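Local coordinates for hypothetical protein (Fusobacterium nucleatum subsp. nucleatum, PDB 2GSL) that might act as a magnesium-binding ribonuclease of the MrnC family in RNA processing, built on an all-helical ribonuclease III domain, at residues L28-Y33 with N123-G128; E70-I75 with I106-L111. All coordinates share one frame; numbering follows the deposited sequence.

Contact 1 of 2, residues L28-Y33 with N123-G128; sequences LEIRKY and NIVIKG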
loop_
_atom_site.group_PDB
_atom_site.type_symbol
_atom_site.label_atom_id
_atom_site.label_comp_id
_atom_site.label_asym_id
_atom_site.label_seq_id
_atom_site.Cartn_x
_atom_site.Cartn_y
_atom_site.Cartn_z
ATOM N N LEU A 28 -3.928 0.621 0.103
ATOM C CA LEU A 28 -3.961 1.449 1.316
ATOM C C LEU A 28 -5.263 2.211 1.498
ATOM O O LEU A 28 -5.906 2.095 2.535
ATOM C CB LEU A 28 -2.799 2.446 1.314
ATOM C CG LEU A 28 -2.672 3.301 2.563
ATOM C CD1 LEU A 28 -2.712 2.401 3.798
ATOM C CD2 LEU A 28 -1.385 4.070 2.505
ATOM N N GLU A 29 -5.639 2.994 0.498
ATOM C CA GLU A 29 -6.864 3.756 0.574
ATOM C C GLU A 29 -8.076 2.847 0.775
ATOM O O GLU A 29 -8.928 3.137 1.616
ATOM C CB GLU A 29 -7.027 4.607 -0.680
ATOM C CG GLU A 29 -6.062 5.775 -0.726
ATOM C CD GLU A 29 -6.049 6.571 0.579
ATOM O OE1 GLU A 29 -4.994 6.598 1.264
ATOM O OE2 GLU A 29 -7.102 7.159 0.913
ATOM N N ILE A 30 -8.154 1.741 0.029
ATOM C CA ILE A 30 -9.292 0.822 0.163
ATOM C C ILE A 30 -9.337 0.182 1.550
ATOM O O ILE A 30 -10.391 0.142 2.183
ATOM C CB ILE A 30 -9.277 -0.292 -0.931
ATOM C CG1 ILE A 30 -9.499 0.337 -2.307
ATOM C CG2 ILE A 30 -10.378 -1.302 -0.683
ATOM C CD1 ILE A 30 -10.716 1.238 -2.388
ATOM N N ARG A 31 -8.207 -0.305 2.044
ATOM C CA ARG A 31 -8.238 -0.912 3.361
ATOM C C ARG A 31 -8.639 0.119 4.406
ATOM O O ARG A 31 -9.412 -0.185 5.326
ATOM C CB ARG A 31 -6.891 -1.508 3.702
ATOM C CG ARG A 31 -6.483 -2.585 2.739
ATOM C CD ARG A 31 -5.304 -3.299 3.301
ATOM N NE ARG A 31 -4.824 -4.359 2.439
ATOM C CZ ARG A 31 -3.773 -5.120 2.733
ATOM N NH1 ARG A 31 -3.115 -4.919 3.871
ATOM N NH2 ARG A 31 -3.367 -6.070 1.891
ATOM N N LYS A 32 -8.138 1.345 4.258
ATOM C CA LYS A 32 -8.466 2.412 5.199
ATOM C C LYS A 32 -9.966 2.615 5.370
ATOM O O LYS A 32 -10.479 2.594 6.489
ATOM C CB LYS A 32 -7.866 3.741 4.755
ATOM C CG LYS A 32 -6.394 3.881 4.986
ATOM C CD LYS A 32 -6.039 5.349 5.186
ATOM C CE LYS A 32 -6.460 6.189 3.990
ATOM N NZ LYS A 32 -6.006 7.610 4.076
ATOM N N TYR A 33 -10.655 2.839 4.253
ATOM C CA TYR A 33 -12.095 3.062 4.263
ATOM C C TYR A 33 -12.868 1.892 4.851
ATOM O O TYR A 33 -13.849 2.092 5.546
ATOM C CB TYR A 33 -12.606 3.329 2.839
ATOM C CG TYR A 33 -14.127 3.304 2.696
ATOM C CD1 TYR A 33 -14.777 2.211 2.107
ATOM C CD2 TYR A 33 -14.909 4.388 3.116
ATOM C CE1 TYR A 33 -16.169 2.199 1.929
ATOM C CE2 TYR A 33 -16.303 4.387 2.947
ATOM C CZ TYR A 33 -16.922 3.289 2.350
ATOM O OH TYR A 33 -18.288 3.278 2.160
ATOM N N ASN A 123 -13.264 8.822 -3.614
ATOM C CA ASN A 123 -14.613 9.173 -3.199
ATOM C C ASN A 123 -15.667 8.630 -4.154
ATOM O O ASN A 123 -16.823 8.447 -3.767
ATOM C CB ASN A 123 -14.777 10.688 -3.073
ATOM C CG ASN A 123 -14.312 11.217 -1.726
ATOM O OD1 ASN A 123 -14.332 12.424 -1.483
ATOM N ND2 ASN A 123 -13.892 10.313 -0.842
ATOM N N ILE A 124 -15.290 8.372 -5.401
ATOM C CA ILE A 124 -16.261 7.838 -6.347
ATOM C C ILE A 124 -16.275 6.313 -6.232
ATOM O O ILE A 124 -17.100 5.637 -6.841
ATOM C CB ILE A 124 -15.953 8.290 -7.810
ATOM C CG1 ILE A 124 -14.883 7.411 -8.441
ATOM C CG2 ILE A 124 -15.522 9.747 -7.819
ATOM C CD1 ILE A 124 -15.443 6.213 -9.165
ATOM N N VAL A 125 -15.361 5.780 -5.428
ATOM C CA VAL A 125 -15.283 4.342 -5.223
ATOM C C VAL A 125 -16.249 3.939 -4.112
ATOM O O VAL A 125 -16.857 2.873 -4.172
ATOM C CB VAL A 125 -13.847 3.896 -4.836
ATOM C CG1 VAL A 125 -13.832 2.418 -4.475
ATOM C CG2 VAL A 125 -12.899 4.160 -5.989
ATOM N N ILE A 126 -16.397 4.794 -3.102
ATOM C CA ILE A 126 -17.299 4.478 -2.005
ATOM C C ILE A 126 -18.642 5.179 -2.153
ATOM O O ILE A 126 -19.619 4.779 -1.520
ATOM C CB ILE A 126 -16.692 4.847 -0.634
ATOM C CG1 ILE A 126 -17.050 6.283 -0.259
ATOM C CG2 ILE A 126 -15.184 4.693 -0.676
ATOM C CD1 ILE A 126 -16.454 7.319 -1.169
ATOM N N LYS A 127 -18.699 6.227 -2.975
ATOM C CA LYS A 127 -19.958 6.934 -3.182
ATOM C C LYS A 127 -20.851 6.003 -3.974
ATOM O O LYS A 127 -22.061 5.962 -3.772
ATOM C CB LYS A 127 -19.756 8.240 -3.964
ATOM C CG LYS A 127 -20.014 8.155 -5.474
ATOM C CD LYS A 127 -20.185 9.562 -6.072
ATOM C CE LYS A 127 -20.517 9.549 -7.572
ATOM N NZ LYS A 127 -19.411 9.046 -8.444
ATOM N N GLY A 128 -20.237 5.255 -4.884
ATOM C CA GLY A 128 -20.988 4.316 -5.691
ATOM C C GLY A 128 -21.156 3.028 -4.913
ATOM O O GLY A 128 -21.607 2.016 -5.451
#

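Contact 2 of 2, residues E70-I75 with I106-L111; sequences EEFKVI and IGAMYL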
loop_
_atom_site.group_PDB
_atom_site.type_symbol
_atom_site.label_atom_id
_atom_site.label_comp_id
_atom_site.label_asym_id
_atom_site.label_seq_id
_atom_site.Cartn_x
_atom_site.Cartn_y
_atom_site.Cartn_z
ATOM N N GLU A 70 -5.130 16.810 -18.722
ATOM C CA GLU A 70 -4.347 16.344 -19.863
ATOM C C GLU A 70 -3.153 15.477 -19.467
ATOM O O GLU A 70 -2.982 14.361 -19.974
ATOM C CB GLU A 70 -3.850 17.549 -20.671
ATOM C CG GLU A 70 -4.762 17.953 -21.815
ATOM C CD GLU A 70 -4.763 16.925 -22.934
ATOM O OE1 GLU A 70 -5.546 17.088 -23.899
ATOM O OE2 GLU A 70 -3.975 15.953 -22.846
ATOM N N GLU A 71 -2.326 16.007 -18.569
ATOM C CA GLU A 71 -1.127 15.314 -18.094
ATOM C C GLU A 71 -1.384 13.860 -17.686
ATOM O O GLU A 71 -0.551 12.978 -17.918
ATOM C CB GLU A 71 -0.527 16.091 -16.916
ATOM C CG GLU A 71 0.526 15.346 -16.108
ATOM C CD GLU A 71 1.081 16.193 -14.970
ATOM O OE1 GLU A 71 0.278 16.810 -14.222
ATOM O OE2 GLU A 71 2.325 16.233 -14.819
ATOM N N PHE A 72 -2.543 13.619 -17.085
ATOM C CA PHE A 72 -2.911 12.292 -16.632
ATOM C C PHE A 72 -3.455 11.432 -17.752
ATOM O O PHE A 72 -3.154 10.241 -17.834
ATOM C CB PHE A 72 -3.931 12.407 -15.504
ATOM C CG PHE A 72 -3.387 13.078 -14.290
ATOM C CD1 PHE A 72 -3.997 14.208 -13.768
ATOM C CD2 PHE A 72 -2.221 12.608 -13.698
ATOM C CE1 PHE A 72 -3.442 14.865 -12.669
ATOM C CE2 PHE A 72 -1.659 13.252 -12.607
ATOM C CZ PHE A 72 -2.264 14.379 -12.089
ATOM N N LYS A 73 -4.265 12.034 -18.611
ATOM C CA LYS A 73 -4.841 11.309 -19.731
ATOM C C LYS A 73 -3.725 10.636 -20.540
ATOM O O LYS A 73 -3.883 9.507 -21.013
ATOM C CB LYS A 73 -5.633 12.263 -20.628
ATOM C CG LYS A 73 -6.843 12.913 -19.971
ATOM C CD LYS A 73 -7.707 13.612 -21.017
ATOM C CE LYS A 73 -9.135 13.824 -20.519
ATOM N NZ LYS A 73 -10.053 14.336 -21.596
ATOM N N VAL A 74 -2.600 11.342 -20.685
ATOM C CA VAL A 74 -1.430 10.850 -21.416
ATOM C C VAL A 74 -0.882 9.596 -20.734
ATOM O O VAL A 74 -0.734 8.540 -21.363
ATOM C CB VAL A 74 -0.301 11.943 -21.476
ATOM C CG1 VAL A 74 0.929 11.415 -22.218
ATOM C CG2 VAL A 74 -0.814 13.195 -22.181
ATOM N N ILE A 75 -0.583 9.728 -19.442
ATOM C CA ILE A 75 -0.055 8.625 -18.649
ATOM C C ILE A 75 -0.980 7.423 -18.751
ATOM O O ILE A 75 -0.537 6.296 -18.994
ATOM C CB ILE A 75 0.089 9.033 -17.176
ATOM C CG1 ILE A 75 1.089 10.178 -17.073
ATOM C CG2 ILE A 75 0.529 7.841 -16.337
ATOM C CD1 ILE A 75 1.337 10.642 -15.674
ATOM N N ILE A 106 -2.900 6.876 -10.621
ATOM C CA ILE A 106 -2.890 7.027 -9.175
ATOM C C ILE A 106 -1.436 7.172 -8.726
ATOM O O ILE A 106 -1.105 8.053 -7.936
ATOM C CB ILE A 106 -3.551 5.788 -8.431
ATOM C CG1 ILE A 106 -5.049 5.706 -8.724
ATOM C CG2 ILE A 106 -3.421 5.940 -6.912
ATOM C CD1 ILE A 106 -5.864 6.814 -8.057
ATOM N N GLY A 107 -0.566 6.308 -9.234
ATOM C CA GLY A 107 0.833 6.377 -8.858
ATOM C C GLY A 107 1.441 7.727 -9.180
ATOM O O GLY A 107 2.221 8.272 -8.390
ATOM N N ALA A 108 1.077 8.278 -10.334
ATOM C CA ALA A 108 1.604 9.563 -10.770
ATOM C C ALA A 108 1.128 10.718 -9.886
ATOM O O ALA A 108 1.928 11.528 -9.434
ATOM C CB ALA A 108 1.211 9.811 -12.216
HETATM N N MSE A 109 -0.176 10.786 -9.644
HETATM C CA MSE A 109 -0.737 11.846 -8.829
HETATM C C MSE A 109 0.003 11.928 -7.498
HETATM O O MSE A 109 0.347 13.014 -7.022
HETATM C CB MSE A 109 -2.225 11.592 -8.601
HETATM C CG MSE A 109 -3.060 11.562 -9.886
HETATM SE SE MSE A 109 -4.931 11.120 -9.538
HETATM C CE MSE A 109 -5.718 11.657 -11.226
ATOM N N TYR A 110 0.275 10.777 -6.905
ATOM C CA TYR A 110 0.976 10.746 -5.637
ATOM C C TYR A 110 2.340 11.443 -5.771
ATOM O O TYR A 110 2.601 12.446 -5.108
ATOM C CB TYR A 110 1.151 9.300 -5.212
ATOM C CG TYR A 110 1.585 9.132 -3.791
ATOM C CD1 TYR A 110 0.662 9.073 -2.764
ATOM C CD2 TYR A 110 2.925 8.981 -3.483
ATOM C CE1 TYR A 110 1.070 8.855 -1.463
ATOM C CE2 TYR A 110 3.344 8.765 -2.197
ATOM C CZ TYR A 110 2.418 8.697 -1.190
ATOM O OH TYR A 110 2.858 8.428 0.084
ATOM N N LEU A 111 3.203 10.910 -6.634
ATOM C CA LEU A 111 4.525 11.491 -6.864
ATOM C C LEU A 111 4.480 13.001 -7.144
ATOM O O LEU A 111 5.466 13.706 -6.928
ATOM C CB LEU A 111 5.220 10.769 -8.019
ATOM C CG LEU A 111 5.757 9.397 -7.649
ATOM C CD1 LEU A 111 6.347 8.706 -8.866
ATOM C CD2 LEU A 111 6.802 9.557 -6.586
#

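Contact 1 of 2, residues L28-Y33 with N123-G128
I30 and Y33, one turn apart on helix 15-34, come nearest V125 and I126 near the end of helix 115-127, with CA atoms 8.8 Å apart for I30 and V125 and 8.3 Å for Y33 and I126. Y33 and I126 make most of the contact. CG2 of I126 sits over the middle of the Y33 ring, 3.5 Å from its centroid, as a CH-pi contact. I126 is poorly ordered, so the finer details of this pair are less certain. CB of I126 leans toward the hydroxyl end of the same face. With chi1 at 169°, the Y33 side chain extends away from its backbone N and carries the ring toward I126. Beside it, CD1 of I30 touches CG1 of V125 at 3.9 Å, and the two side chains meet at about a right angle. V125 also packs on Y56 and I60 of helix 54-64, and I30 on V48 of helix 41-52. On another side of helix 15-34, R31 forms a salt bridge with D23 of the second subunit, a residue of the magnesium site and probably of the active site. K32 NZ pairs with E29 OE1 at 3.2 Å. No hydrogen bond or salt bridge joins the two segments. The C-terminal helix is therefore held here by apolar packing and one aromatic face.

Contact 2 of 2, residues E70-I75 with I106-L111
The ring of F72 meets M109, a selenomethionine, while I75 meets A108. CG of M109 lies 3.5 Å from CE2 of F72. Farther along the side chain, the methyl CE comes over one face of the ring, 4.1 Å from the centroid and displaced toward the rim. This is a CH-pi contact. The SE atom is above the same ring at 5.0 Å from the centroid, a more distant Met-aromatic contact. The M109 chain is extended beyond CG (chi2 176°), which carries its end across the ring. A108 adds its CB at the ring edge, near the ring plane, and the same CB touches CD1 of I75 at 3.6 Å. The segment axes approach to 10.4 Å, and their N-to-C directions differ by 138°, an oblique, partly antiparallel crossing. Around this first shell, M109 packs on E117, I118 and I121 of helix 115-127. I75 rests on L18 of helix 15-34, and F72 reaches K114 in the loop after helix 93-111. All four touching residues are buried. This is apolar packing within the all-helical ribonuclease III domain. It joins helix 70-80 to helix 93-111, which carries the magnesium ligand E103 farther back.

How the contacts relate
Contact 2 is wholly buried, whereas contact 1 is only partly buried and includes the poorly ordered last turn of helix 115-127 and G128. Their centres are 19 Å apart and they do not touch. They use different helices, but helix 115-127 connects them: its end takes part in contact 1, and its earlier turns pack against contact 2. Helix 15-34 likewise serves both, directly in contact 1 and through L18, which packs on I75. In contact 1 an isoleucine methyl is centred over a partly exposed tyrosine. In contact 2 a selenomethionine methyl lies off-centre over a buried phenylalanine. Their segments also meet across the dimer, where K32 NZ bonds to Y110 OH of the second subunit.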